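Reticulocyte binding protein (Streptococcus agalactiae COH1, PDB 3FAW) is a cell-wall-anchored pullulanase that probably hydrolyses alpha-1,6-glucosidic linkages in pullulan, glycogen and related alpha-glucans. Local coordinates at residues K289-T294 / M327-S332; R276-D281 / A296-K301; L721-G726 / V736-T741; Q727-E732 / K758-L763; I207-D212 / I404-Y409. All coordinates share one frame; numbering follows the deposited sequence.

Interaction 1. Residues K289-T294 / M327-S332; sequences KNQLGT and MDKSRS
Q291 and K329 meet with their side chains crossing at about a right angle: the carboxamide of Q291 lies against the aliphatic part of the lysine, NE2 of Q291 standing 3.3 Å from CD of K329. With CG anti to the backbone N (chi1 -161°), the long Q291 chain runs straight out to this crossing. A lysine suits the place because its methylenes cover the amide while its bend at chi4 carries NZ on to the carbonyl of S359. Beside this pair, L292 runs at a slant to R331. Its CD2 comes 3.2 Å from NH2 of R331, an apolar branch against a guanidinium whose NE bonds to S280 O and whose NH1 forms a salt bridge with D285. T294 OG1 closes the type II turn Q291-T294 by donating to Q291 O at 2.7 Å, and G293 supplies the positive phi of that turn. The contact thus joins two loops of the catalytic TIM barrel, following strands 269-273 and 312-315, with T294 as N-cap of helix 295-298.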
# COMPACT_ATOMS: atom_id res chain seq x y z
N LYS A 289 -6.99 6.75 -27.60
CA LYS A 289 -6.19 7.77 -28.28
C LYS A 289 -4.73 7.79 -27.80
O LYS A 289 -3.84 8.24 -28.52
CB LYS A 289 -6.83 9.15 -28.09
CG LYS A 289 -6.37 10.20 -29.09
CD LYS A 289 -6.72 9.84 -30.54
CE LYS A 289 -5.71 10.43 -31.52
NZ LYS A 289 -5.46 11.89 -31.27
N ASN A 290 -4.50 7.29 -26.59
CA ASN A 290 -3.16 7.27 -26.01
C ASN A 290 -2.66 5.84 -25.87
O ASN A 290 -3.40 4.88 -26.09
CB ASN A 290 -3.18 7.98 -24.66
CG ASN A 290 -3.66 9.41 -24.77
OD1 ASN A 290 -2.98 10.25 -25.36
ND2 ASN A 290 -4.84 9.70 -24.23
N GLN A 291 -1.38 5.71 -25.52
CA GLN A 291 -0.73 4.40 -25.46
C GLN A 291 -1.27 3.59 -24.28
O GLN A 291 -1.49 4.14 -23.20
CB GLN A 291 0.78 4.59 -25.34
CG GLN A 291 1.61 3.37 -25.70
CD GLN A 291 3.07 3.72 -25.94
OE1 GLN A 291 3.55 4.77 -25.50
NE2 GLN A 291 3.78 2.84 -26.64
N LEU A 292 -1.48 2.30 -24.50
CA LEU A 292 -2.07 1.43 -23.48
C LEU A 292 -1.22 1.37 -22.21
O LEU A 292 0.01 1.40 -22.27
CB LEU A 292 -2.30 0.02 -24.04
CG LEU A 292 -1.08 -0.82 -24.46
CD1 LEU A 292 -0.44 -1.47 -23.27
CD2 LEU A 292 -1.50 -1.89 -25.47
N GLY A 293 -1.90 1.30 -21.07
CA GLY A 293 -1.24 1.12 -19.78
C GLY A 293 -0.49 2.33 -19.26
O GLY A 293 0.43 2.18 -18.46
N THR A 294 -0.88 3.52 -19.70
CA THR A 294 -0.25 4.77 -19.28
C THR A 294 -1.23 5.64 -18.50
O THR A 294 -2.44 5.39 -18.52
CB THR A 294 0.27 5.58 -20.50
OG1 THR A 294 -0.83 5.96 -21.33
CG2 THR A 294 1.27 4.76 -21.32
N MET A 327 11.35 0.41 -21.34
CA MET A 327 11.43 0.58 -22.78
C MET A 327 10.65 -0.50 -23.56
O MET A 327 10.61 -0.46 -24.79
CB MET A 327 12.89 0.63 -23.23
CG MET A 327 13.70 1.77 -22.61
SD MET A 327 12.95 3.41 -22.82
CE MET A 327 12.83 3.54 -24.60
N ASP A 328 10.05 -1.45 -22.84
CA ASP A 328 9.22 -2.51 -23.43
C ASP A 328 7.78 -2.35 -22.96
O ASP A 328 7.44 -2.73 -21.83
CB ASP A 328 9.78 -3.88 -23.02
CG ASP A 328 8.89 -5.05 -23.44
OD1 ASP A 328 8.07 -4.91 -24.38
OD2 ASP A 328 9.03 -6.13 -22.83
N LYS A 329 6.94 -1.76 -23.81
CA LYS A 329 5.52 -1.57 -23.50
C LYS A 329 4.64 -2.66 -24.12
O LYS A 329 3.41 -2.56 -24.08
CB LYS A 329 5.06 -0.19 -23.98
CG LYS A 329 5.69 0.97 -23.24
CD LYS A 329 5.17 2.30 -23.74
CE LYS A 329 5.71 3.47 -22.92
NZ LYS A 329 5.27 3.40 -21.51
N SER A 330 5.26 -3.70 -24.66
CA SER A 330 4.53 -4.74 -25.38
C SER A 330 3.56 -5.51 -24.48
O SER A 330 3.85 -5.76 -23.31
CB SER A 330 5.50 -5.72 -26.06
OG SER A 330 6.21 -6.49 -25.11
N ARG A 331 2.42 -5.87 -25.05
CA ARG A 331 1.43 -6.70 -24.38
C ARG A 331 1.91 -8.15 -24.31
O ARG A 331 2.38 -8.71 -25.30
CB ARG A 331 0.10 -6.64 -25.13
CG ARG A 331 -1.02 -7.45 -24.50
CD ARG A 331 -2.29 -7.43 -25.35
NE ARG A 331 -2.95 -6.13 -25.30
CZ ARG A 331 -3.07 -5.26 -26.32
NH1 ARG A 331 -2.57 -5.53 -27.52
NH2 ARG A 331 -3.71 -4.12 -26.12
N SER A 332 1.80 -8.74 -23.12
CA SER A 332 2.05 -10.16 -22.92
C SER A 332 0.72 -10.88 -23.09
O SER A 332 -0.17 -10.77 -22.25
CB SER A 332 2.65 -10.42 -21.53
OG SER A 332 2.02 -9.64 -20.53

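Interaction 2. Residues R276-D281 / A296-K301; sequences RDFTSD and AAFSEK
Aromatic packing comes first: F278 and F298 meet ring to ring, their centroids 4.5 Å apart and their planes at 37°, a slanted pairing. One face of the F298 ring receives CD2 of F278, which sits above its centre and comes 3.4 Å from CE1 of F298. The two side chains cross almost perpendicularly. Phenylalanine suits both positions, since each is buried, and a flat apolar ring packs there without leaving a polar group to satisfy.

Aliphatic contacts extend this patch. CB of K301 lies 3.6 Å from CE2 of F278, so the lysine gives the ring its CB methylene, while CG leans toward CG2 of T279 and the rest of the chain turns away with the amine. T279 sits beside A297, whose small CB leaves space for a close approach, 3.7 Å from OG1 of T279; CG2 of T279 rests against the helix backbone, 4.0 Å from F298 N.

The polar share of T279 is spent elsewhere, for OG1 bonds to the backbone N of G293, while T279 N bonds to R276 O within its own turn.

Around this contact, F298 also packs on I313 and L315 of barrel strand 312-315 and on L375 of helix 367-381, so the loop after strand 269-273 is tied through short helix 295-298 to the barrel wall.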
# COMPACT_ATOMS: atom_id res chain seq x y z
N ARG A 276 -1.61 -0.15 -15.48
CA ARG A 276 -1.50 -1.07 -16.61
C ARG A 276 -2.82 -1.83 -16.82
O ARG A 276 -3.40 -1.78 -17.91
CB ARG A 276 -0.36 -2.06 -16.38
CG ARG A 276 -0.14 -3.07 -17.50
CD ARG A 276 0.39 -2.40 -18.75
NE ARG A 276 0.76 -3.37 -19.78
CZ ARG A 276 1.40 -3.07 -20.91
NH1 ARG A 276 1.76 -1.82 -21.19
NH2 ARG A 276 1.68 -4.03 -21.77
N ASP A 277 -3.27 -2.52 -15.78
CA ASP A 277 -4.48 -3.36 -15.84
C ASP A 277 -5.67 -2.66 -16.48
O ASP A 277 -6.38 -3.24 -17.30
CB ASP A 277 -4.93 -3.79 -14.43
CG ASP A 277 -3.93 -4.70 -13.73
OD1 ASP A 277 -2.90 -5.07 -14.33
OD2 ASP A 277 -4.20 -5.05 -12.56
N PHE A 278 -5.88 -1.41 -16.09
CA PHE A 278 -7.12 -0.70 -16.37
C PHE A 278 -7.32 -0.36 -17.85
O PHE A 278 -8.44 -0.06 -18.26
CB PHE A 278 -7.19 0.58 -15.53
CG PHE A 278 -8.58 1.17 -15.41
CD1 PHE A 278 -9.66 0.39 -15.00
CD2 PHE A 278 -8.80 2.52 -15.67
CE1 PHE A 278 -10.93 0.94 -14.88
CE2 PHE A 278 -10.07 3.07 -15.54
CZ PHE A 278 -11.13 2.28 -15.14
N THR A 279 -6.24 -0.41 -18.65
CA THR A 279 -6.33 -0.11 -20.09
C THR A 279 -5.47 -1.01 -20.99
O THR A 279 -5.15 -0.62 -22.11
CB THR A 279 -5.96 1.38 -20.37
OG1 THR A 279 -4.61 1.63 -19.96
CG2 THR A 279 -6.91 2.33 -19.62
N SER A 280 -5.12 -2.21 -20.52
CA SER A 280 -4.30 -3.14 -21.31
C SER A 280 -5.11 -4.13 -22.15
O SER A 280 -4.54 -4.94 -22.88
CB SER A 280 -3.33 -3.92 -20.41
OG SER A 280 -4.03 -4.75 -19.50
N ASP A 281 -6.44 -4.08 -22.04
CA ASP A 281 -7.32 -4.96 -22.82
C ASP A 281 -7.13 -4.77 -24.33
O ASP A 281 -7.20 -3.64 -24.84
CB ASP A 281 -8.78 -4.69 -22.44
CG ASP A 281 -9.74 -5.80 -22.91
OD1 ASP A 281 -9.35 -6.65 -23.73
OD2 ASP A 281 -10.89 -5.80 -22.44
N ALA A 296 -2.02 8.63 -19.32
CA ALA A 296 -2.80 9.31 -20.35
C ALA A 296 -3.97 8.45 -20.87
O ALA A 296 -5.03 8.99 -21.21
CB ALA A 296 -1.90 9.72 -21.51
N ALA A 297 -3.77 7.14 -20.95
CA ALA A 297 -4.85 6.21 -21.34
C ALA A 297 -5.88 6.06 -20.22
O ALA A 297 -7.09 6.05 -20.47
CB ALA A 297 -4.27 4.85 -21.72
N PHE A 298 -5.40 5.94 -18.98
CA PHE A 298 -6.27 5.82 -17.80
C PHE A 298 -7.34 6.91 -17.78
O PHE A 298 -8.50 6.63 -17.48
CB PHE A 298 -5.43 5.89 -16.51
CG PHE A 298 -6.11 5.30 -15.30
CD1 PHE A 298 -5.64 4.11 -14.73
CD2 PHE A 298 -7.20 5.93 -14.70
CE1 PHE A 298 -6.25 3.57 -13.61
CE2 PHE A 298 -7.82 5.39 -13.57
CZ PHE A 298 -7.34 4.20 -13.02
N SER A 299 -6.96 8.14 -18.11
CA SER A 299 -7.90 9.28 -18.13
C SER A 299 -9.06 9.09 -19.11
O SER A 299 -10.16 9.62 -18.89
CB SER A 299 -7.17 10.58 -18.44
OG SER A 299 -6.60 10.55 -19.73
N GLU A 300 -8.81 8.35 -20.19
CA GLU A 300 -9.83 8.06 -21.20
C GLU A 300 -10.94 7.12 -20.71
O GLU A 300 -11.93 6.93 -21.41
CB GLU A 300 -9.18 7.46 -22.46
CG GLU A 300 -8.08 8.32 -23.08
CD GLU A 300 -7.60 7.76 -24.42
OE1 GLU A 300 -8.41 7.67 -25.37
OE2 GLU A 300 -6.40 7.43 -24.52
N LYS A 301 -10.76 6.54 -19.52
CA LYS A 301 -11.73 5.61 -18.94
C LYS A 301 -12.28 6.06 -17.58
O LYS A 301 -12.88 5.27 -16.85
CB LYS A 301 -11.10 4.22 -18.82
CG LYS A 301 -10.90 3.52 -20.16
CD LYS A 301 -12.24 3.36 -20.88
CE LYS A 301 -12.22 2.31 -21.95
NZ LYS A 301 -13.60 2.07 -22.45

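Interaction 3. Residues L721-G726 / V736-T741; sequences LITEVG and VIAYQT
I722, A738 and T723 carry this edge of an antiparallel beta-sheet in the C-terminal domain, where the end of strand 720-721 peels away from strand 736-742. L721 still pairs with Y739 as a non-hydrogen-bonded antiparallel pair. Just beyond, I722 N donates to A738 O at 3.0 Å, with an N-H...O angle of 138°. A weak bond from T723 N reaches the same A738 O at 3.4 Å. The small A738 methyl lets the departing chain close in: CB of I722 lies 3.9 Å from CB of A738. Beta-branched I722 fills the ground alongside, reaching CD1 to Q740 CB and to the backbone of Y739. L721 CD1 packs against CG1 of I737 at 4.0 Å, the two side chains crossing at about a right angle. T723, centre of an inverse gamma turn, offers its hydroxyl where I722 O would accept in a regular antiparallel pair. Its chi1 of 57° sets OG1 between the backbone N and the carbonyl carbon, where OG1 accepts a hydrogen bond from A738 N at 3.1 Å.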
# COMPACT_ATOMS: atom_id res chain seq x y z
N LEU A 721 -30.14 -5.57 14.99
CA LEU A 721 -30.17 -6.89 14.36
C LEU A 721 -31.60 -7.43 14.31
O LEU A 721 -32.19 -7.72 15.35
CB LEU A 721 -29.27 -7.85 15.13
CG LEU A 721 -29.13 -9.27 14.58
CD1 LEU A 721 -28.50 -9.26 13.18
CD2 LEU A 721 -28.31 -10.13 15.53
N ILE A 722 -32.15 -7.55 13.11
CA ILE A 722 -33.50 -8.07 12.93
C ILE A 722 -33.52 -9.59 13.18
O ILE A 722 -34.34 -10.10 13.94
CB ILE A 722 -34.06 -7.77 11.52
CG1 ILE A 722 -34.19 -6.26 11.31
CG2 ILE A 722 -35.41 -8.45 11.33
CD1 ILE A 722 -34.52 -5.86 9.89
N THR A 723 -32.60 -10.30 12.53
CA THR A 723 -32.47 -11.74 12.71
C THR A 723 -31.65 -12.08 13.96
O THR A 723 -30.50 -12.52 13.85
CB THR A 723 -31.81 -12.39 11.48
OG1 THR A 723 -30.53 -11.79 11.25
CG2 THR A 723 -32.68 -12.22 10.24
N GLU A 724 -32.24 -11.89 15.13
CA GLU A 724 -31.62 -12.35 16.38
C GLU A 724 -31.78 -13.86 16.48
O GLU A 724 -32.71 -14.43 15.91
CB GLU A 724 -32.24 -11.68 17.59
CG GLU A 724 -32.00 -10.18 17.65
CD GLU A 724 -32.38 -9.57 18.99
OE1 GLU A 724 -33.37 -10.03 19.60
OE2 GLU A 724 -31.69 -8.62 19.42
N VAL A 725 -30.87 -14.51 17.21
CA VAL A 725 -30.90 -15.96 17.36
C VAL A 725 -32.22 -16.38 18.01
O VAL A 725 -32.57 -15.87 19.07
CB VAL A 725 -29.72 -16.48 18.21
CG1 VAL A 725 -29.77 -18.00 18.33
CG2 VAL A 725 -28.40 -16.05 17.60
N GLY A 726 -32.95 -17.27 17.35
CA GLY A 726 -34.23 -17.75 17.86
C GLY A 726 -35.46 -17.10 17.26
O GLY A 726 -36.58 -17.52 17.52
N VAL A 736 -28.38 -16.64 6.63
CA VAL A 736 -29.25 -15.49 6.37
C VAL A 736 -29.07 -14.46 7.48
O VAL A 736 -28.87 -14.83 8.64
CB VAL A 736 -30.75 -15.90 6.23
CG1 VAL A 736 -31.17 -16.78 7.38
CG2 VAL A 736 -31.66 -14.66 6.13
N ILE A 737 -29.12 -13.19 7.12
CA ILE A 737 -29.03 -12.11 8.10
C ILE A 737 -29.83 -10.89 7.62
O ILE A 737 -29.96 -10.64 6.43
CB ILE A 737 -27.55 -11.70 8.39
CG1 ILE A 737 -27.45 -10.88 9.68
CG2 ILE A 737 -26.94 -10.94 7.22
CD1 ILE A 737 -26.04 -10.69 10.17
N ALA A 738 -30.38 -10.15 8.58
CA ALA A 738 -31.11 -8.92 8.28
C ALA A 738 -30.83 -7.88 9.35
O ALA A 738 -30.77 -8.21 10.54
CB ALA A 738 -32.60 -9.18 8.17
N TYR A 739 -30.65 -6.63 8.93
CA TYR A 739 -30.38 -5.53 9.87
C TYR A 739 -31.02 -4.22 9.43
O TYR A 739 -31.22 -3.98 8.24
CB TYR A 739 -28.88 -5.32 10.08
CG TYR A 739 -28.04 -5.33 8.82
CD1 TYR A 739 -27.64 -4.14 8.20
CD2 TYR A 739 -27.62 -6.53 8.26
CE1 TYR A 739 -26.86 -4.16 7.05
CE2 TYR A 739 -26.85 -6.56 7.12
CZ TYR A 739 -26.46 -5.37 6.52
OH TYR A 739 -25.68 -5.43 5.38
N GLN A 740 -31.32 -3.39 10.42
CA GLN A 740 -31.96 -2.10 10.19
C GLN A 740 -31.06 -0.96 10.66
O GLN A 740 -30.45 -1.04 11.72
CB GLN A 740 -33.29 -2.04 10.94
CG GLN A 740 -34.17 -0.87 10.53
CD GLN A 740 -35.38 -0.73 11.43
OE1 GLN A 740 -36.53 -1.15 10.93
NE2 GLN A 740 -35.27 -0.27 12.57
N THR A 741 -30.99 0.09 9.85
CA THR A 741 -30.32 1.32 10.23
C THR A 741 -31.24 2.51 9.96
O THR A 741 -32.18 2.42 9.17
CB THR A 741 -28.96 1.48 9.50
OG1 THR A 741 -28.35 2.72 9.89
CG2 THR A 741 -29.14 1.45 7.98

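Interaction 4. Residues Q727-E732 / K758-L763; sequences QGDIKE and KARNVL
D729 and R760 form a salt bridge between a beta turn and a strand in the C-terminal domain: the type II' turn Q727-I730 lies against strand 760-763, with four waters bridging the two segments. R760 grips the carboxylate side-on with two nitrogens. NH2 reaches D729 OD1 at 3.1 Å, nearly straight at 165° and with the oxygen in the guanidinium plane, whereas NE reaches D729 OD2 at 3.2 Å along a more bent path. The two flat groups are not coplanar, their planes standing 73° apart, so OD1 is met from above the carboxylate plane. Bends at chi2 and chi3 fold the arginine back to this position, and its NH1 makes further salt bridges with D756 and D734.

The turn's backbone is joined to the strand through water. Water 1 links Q727 O with L763 N, water 2 links D729 N with N761 O, and water 3 joins D729 OD1 to the same N761 O. A fourth bridges D729 OD2 and K758 NZ. G728 accommodates the positive phi of the turn, and CD2 of L763 comes 3.6 Å from its N.

With three aspartates around one arginine, the guanidinium is probably held firmly in its charged form. Because water bridges the backbones, the turn can lie beside the strand without pairing directly with it, leaving D729 to make the direct charged link.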
# COMPACT_ATOMS: atom_id res chain seq x y z
N GLN A 727 -35.26 -16.05 16.46
CA GLN A 727 -36.35 -15.41 15.73
C GLN A 727 -36.67 -16.23 14.48
O GLN A 727 -35.84 -16.33 13.58
CB GLN A 727 -35.97 -13.98 15.32
CG GLN A 727 -35.67 -13.06 16.49
CD GLN A 727 -36.90 -12.79 17.35
OE1 GLN A 727 -37.94 -12.38 16.85
NE2 GLN A 727 -36.77 -13.02 18.65
N GLY A 728 -37.87 -16.81 14.43
CA GLY A 728 -38.21 -17.75 13.37
C GLY A 728 -37.27 -18.94 13.38
O GLY A 728 -36.98 -19.49 14.44
N ASP A 729 -36.74 -19.30 12.20
CA ASP A 729 -35.84 -20.45 12.08
C ASP A 729 -34.34 -20.07 12.10
O ASP A 729 -33.49 -20.88 11.74
CB ASP A 729 -36.17 -21.27 10.83
CG ASP A 729 -35.86 -20.54 9.54
OD1 ASP A 729 -35.45 -19.36 9.59
OD2 ASP A 729 -36.03 -21.14 8.46
N ILE A 730 -34.04 -18.85 12.54
CA ILE A 730 -32.66 -18.36 12.61
C ILE A 730 -31.87 -19.08 13.70
O ILE A 730 -32.30 -19.14 14.86
CB ILE A 730 -32.63 -16.83 12.86
CG1 ILE A 730 -33.17 -16.07 11.64
CG2 ILE A 730 -31.22 -16.35 13.19
CD1 ILE A 730 -32.30 -16.20 10.40
N LYS A 731 -30.71 -19.63 13.33
CA LYS A 731 -29.85 -20.35 14.28
C LYS A 731 -28.63 -19.49 14.62
O LYS A 731 -28.39 -18.47 13.97
CB LYS A 731 -29.43 -21.70 13.71
CG LYS A 731 -30.59 -22.59 13.25
CD LYS A 731 -31.58 -22.89 14.37
CE LYS A 731 -32.74 -23.77 13.89
NZ LYS A 731 -33.62 -24.20 15.02
N GLU A 732 -27.87 -19.90 15.63
CA GLU A 732 -26.72 -19.12 16.11
C GLU A 732 -25.68 -18.94 15.00
O GLU A 732 -25.18 -17.84 14.78
CB GLU A 732 -26.08 -19.74 17.36
CG GLU A 732 -25.12 -18.79 18.08
CD GLU A 732 -24.65 -19.32 19.43
OE1 GLU A 732 -24.75 -20.54 19.68
OE2 GLU A 732 -24.18 -18.50 20.24
N LYS A 758 -31.81 -22.27 -0.13
CA LYS A 758 -33.27 -22.44 -0.12
C LYS A 758 -33.91 -21.13 0.32
O LYS A 758 -33.25 -20.30 0.95
CB LYS A 758 -33.67 -23.57 0.83
CG LYS A 758 -33.23 -23.35 2.27
CD LYS A 758 -33.74 -24.42 3.20
CE LYS A 758 -33.22 -24.20 4.61
NZ LYS A 758 -33.95 -25.05 5.59
N ALA A 759 -35.19 -20.96 0.00
CA ALA A 759 -35.93 -19.79 0.45
C ALA A 759 -36.01 -19.76 1.98
O ALA A 759 -36.01 -20.81 2.63
CB ALA A 759 -37.33 -19.78 -0.15
N ARG A 760 -36.04 -18.55 2.55
CA ARG A 760 -36.12 -18.36 4.00
C ARG A 760 -37.15 -17.30 4.37
O ARG A 760 -37.18 -16.23 3.76
CB ARG A 760 -34.76 -17.97 4.58
CG ARG A 760 -33.64 -18.98 4.35
CD ARG A 760 -33.84 -20.26 5.14
NE ARG A 760 -33.71 -20.05 6.58
CZ ARG A 760 -32.55 -20.00 7.24
NH1 ARG A 760 -31.39 -20.13 6.60
NH2 ARG A 760 -32.54 -19.81 8.55
N ASN A 761 -37.98 -17.61 5.36
CA ASN A 761 -38.90 -16.63 5.94
C ASN A 761 -38.19 -15.88 7.06
O ASN A 761 -37.72 -16.50 8.02
CB ASN A 761 -40.15 -17.33 6.48
CG ASN A 761 -41.13 -16.37 7.17
OD1 ASN A 761 -40.88 -15.91 8.28
ND2 ASN A 761 -42.25 -16.10 6.51
N VAL A 762 -38.11 -14.56 6.94
CA VAL A 762 -37.53 -13.71 7.98
C VAL A 762 -38.64 -13.07 8.82
O VAL A 762 -39.45 -12.30 8.30
CB VAL A 762 -36.65 -12.60 7.36
CG1 VAL A 762 -36.12 -11.67 8.45
CG2 VAL A 762 -35.50 -13.20 6.57
N LEU A 763 -38.66 -13.40 10.11
CA LEU A 763 -39.68 -12.88 11.03
C LEU A 763 -39.41 -11.42 11.40
O LEU A 763 -38.28 -11.05 11.73
CB LEU A 763 -39.73 -13.76 12.29
CG LEU A 763 -40.76 -13.43 13.38
CD1 LEU A 763 -42.19 -13.41 12.84
CD2 LEU A 763 -40.63 -14.44 14.50
O HOH W 1 -36.45 -15.09 11.10
O HOH W 2 -38.34 -18.66 9.94
O HOH W 3 -35.44 -16.80 9.28
O HOH W 4 -33.77 -23.00 7.76

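Interaction 5. Residues I207-D212 / I404-Y409; sequences IKRGKD and IEPNYY
I207 and I404 make the apolar share of this contact between the CBM48 module and the catalytic domain: CD1 of I207 touches CG2 of I404 at 4.2 Å and lies 3.5 Å from I404 O. Branched aliphatic side chains suit this buried spot, and both also pack on I216 of strand 212-216.

R209 supplies a second kind of packing. P406 CD sits over the centre of one guanidinium face, 3.9 Å from CZ of R209, the two side chains coming from opposite directions. A bend at chi3 (-65°) turns the guanidinium across the proline.

The polar contacts use the guanidinium nitrogens. NH1 of R209 stands 3.2 Å from I404 O and donates to water 5, which donates to E405 OE1 at 2.7 Å; NH2 bonds to D403 O. E405 OE1 also bonds to S154, and OE2 forms a salt bridge with K125.

Arginine thus offers a face to proline carbon and N-H groups to oxygen, while water bridges it to the oppositely charged E405 without direct contact.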
# COMPACT_ATOMS: atom_id res chain seq x y z
N ILE A 207 30.45 7.69 -3.76
CA ILE A 207 30.84 7.87 -2.37
C ILE A 207 32.07 7.03 -2.07
O ILE A 207 32.11 5.85 -2.41
CB ILE A 207 29.70 7.47 -1.40
CG1 ILE A 207 28.44 8.30 -1.69
CG2 ILE A 207 30.13 7.65 0.06
CD1 ILE A 207 27.29 8.02 -0.75
N LYS A 208 33.07 7.65 -1.45
CA LYS A 208 34.28 6.95 -1.04
C LYS A 208 34.35 6.86 0.48
O LYS A 208 34.22 7.87 1.17
CB LYS A 208 35.51 7.67 -1.58
CG LYS A 208 36.81 6.89 -1.45
CD LYS A 208 37.97 7.63 -2.10
CE LYS A 208 39.29 6.89 -1.92
NZ LYS A 208 40.40 7.55 -2.66
N ARG A 209 34.53 5.64 0.98
CA ARG A 209 34.81 5.39 2.40
C ARG A 209 36.01 4.47 2.48
O ARG A 209 35.88 3.25 2.34
CB ARG A 209 33.60 4.75 3.09
CG ARG A 209 32.44 5.69 3.33
CD ARG A 209 31.29 4.97 4.04
NE ARG A 209 30.73 3.92 3.20
CZ ARG A 209 29.72 4.06 2.35
NH1 ARG A 209 29.10 5.23 2.19
NH2 ARG A 209 29.32 3.02 1.64
N GLY A 210 37.19 5.05 2.69
CA GLY A 210 38.44 4.30 2.66
C GLY A 210 38.77 3.84 1.25
O GLY A 210 38.78 4.65 0.31
N LYS A 211 39.02 2.54 1.09
CA LYS A 211 39.41 1.96 -0.20
C LYS A 211 38.22 1.81 -1.17
O LYS A 211 38.41 1.83 -2.39
CB LYS A 211 40.09 0.60 0.01
CG LYS A 211 40.71 -0.01 -1.24
CD LYS A 211 41.46 -1.29 -0.91
CE LYS A 211 42.00 -1.95 -2.17
NZ LYS A 211 42.77 -3.19 -1.87
N ASP A 212 37.02 1.66 -0.62
CA ASP A 212 35.84 1.34 -1.43
C ASP A 212 35.16 2.58 -2.03
O ASP A 212 35.05 3.62 -1.39
CB ASP A 212 34.82 0.56 -0.59
CG ASP A 212 35.37 -0.77 -0.10
OD1 ASP A 212 36.59 -1.00 -0.20
OD2 ASP A 212 34.57 -1.60 0.39
N ILE A 404 24.73 4.30 0.67
CA ILE A 404 24.81 5.74 0.94
C ILE A 404 25.42 6.00 2.30
O ILE A 404 26.36 6.78 2.43
CB ILE A 404 23.42 6.41 0.87
CG1 ILE A 404 22.79 6.21 -0.52
CG2 ILE A 404 23.53 7.90 1.19
CD1 ILE A 404 21.38 6.74 -0.65
N GLU A 405 24.87 5.34 3.31
CA GLU A 405 25.36 5.44 4.69
C GLU A 405 25.14 4.09 5.35
O GLU A 405 24.00 3.67 5.53
CB GLU A 405 24.61 6.54 5.45
CG GLU A 405 24.97 6.67 6.94
CD GLU A 405 26.42 7.05 7.19
OE1 GLU A 405 27.06 7.70 6.33
OE2 GLU A 405 26.93 6.72 8.28
N PRO A 406 26.23 3.39 5.71
CA PRO A 406 26.06 2.07 6.30
C PRO A 406 25.59 2.14 7.75
O PRO A 406 25.80 3.15 8.42
CB PRO A 406 27.46 1.46 6.21
CG PRO A 406 28.38 2.62 6.24
CD PRO A 406 27.65 3.77 5.59
N ASN A 407 24.94 1.07 8.20
CA ASN A 407 24.51 0.96 9.59
C ASN A 407 23.70 2.19 10.04
O ASN A 407 24.06 2.85 11.01
CB ASN A 407 25.72 0.77 10.52
CG ASN A 407 26.72 -0.23 9.97
OD1 ASN A 407 26.48 -1.44 9.99
ND2 ASN A 407 27.85 0.26 9.50
N TYR A 408 22.63 2.50 9.32
CA TYR A 408 21.74 3.59 9.75
C TYR A 408 20.30 3.51 9.25
O TYR A 408 19.36 3.47 10.04
CB TYR A 408 22.31 4.97 9.39
CG TYR A 408 21.34 6.05 9.79
CD1 TYR A 408 21.34 6.55 11.09
CD2 TYR A 408 20.36 6.50 8.90
CE1 TYR A 408 20.42 7.50 11.48
CE2 TYR A 408 19.44 7.44 9.29
CZ TYR A 408 19.46 7.94 10.58
OH TYR A 408 18.54 8.88 10.97
N TYR A 409 20.13 3.55 7.93
CA TYR A 409 18.81 3.74 7.31
C TYR A 409 17.82 2.61 7.60
O TYR A 409 16.62 2.85 7.75
CB TYR A 409 18.93 3.89 5.79
CG TYR A 409 19.23 5.30 5.31
CD1 TYR A 409 18.28 6.31 5.44
CD2 TYR A 409 20.43 5.61 4.68
CE1 TYR A 409 18.53 7.60 4.99
CE2 TYR A 409 20.70 6.89 4.22
CZ TYR A 409 19.74 7.88 4.38
OH TYR A 409 19.99 9.15 3.92
O HOH W 5 28.76 7.59 4.25

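How the interactions relate
Along the chain interaction 5 opens first and closes a long loop inside which interactions 1 and 2 are nested; interactions 3 and 4 follow in series. Two neighbouring pairs result. Interactions 1 and 2, with centres about 9 Å apart, interleave their segments in the catalytic barrel and touch where E300 probably bonds to K289 and N290. Interactions 3 and 4, about 10 Å apart, likewise alternate in the C-terminal domain, V736 packing on I730 and R760. Between the pairs the centres lie about 42 to 53 Å apart. Interaction 5 joins the CBM48 module to the barrel, about 69 Å from interaction 4 and across the chain's centre, so the set spans three domains of one multidomain enzyme.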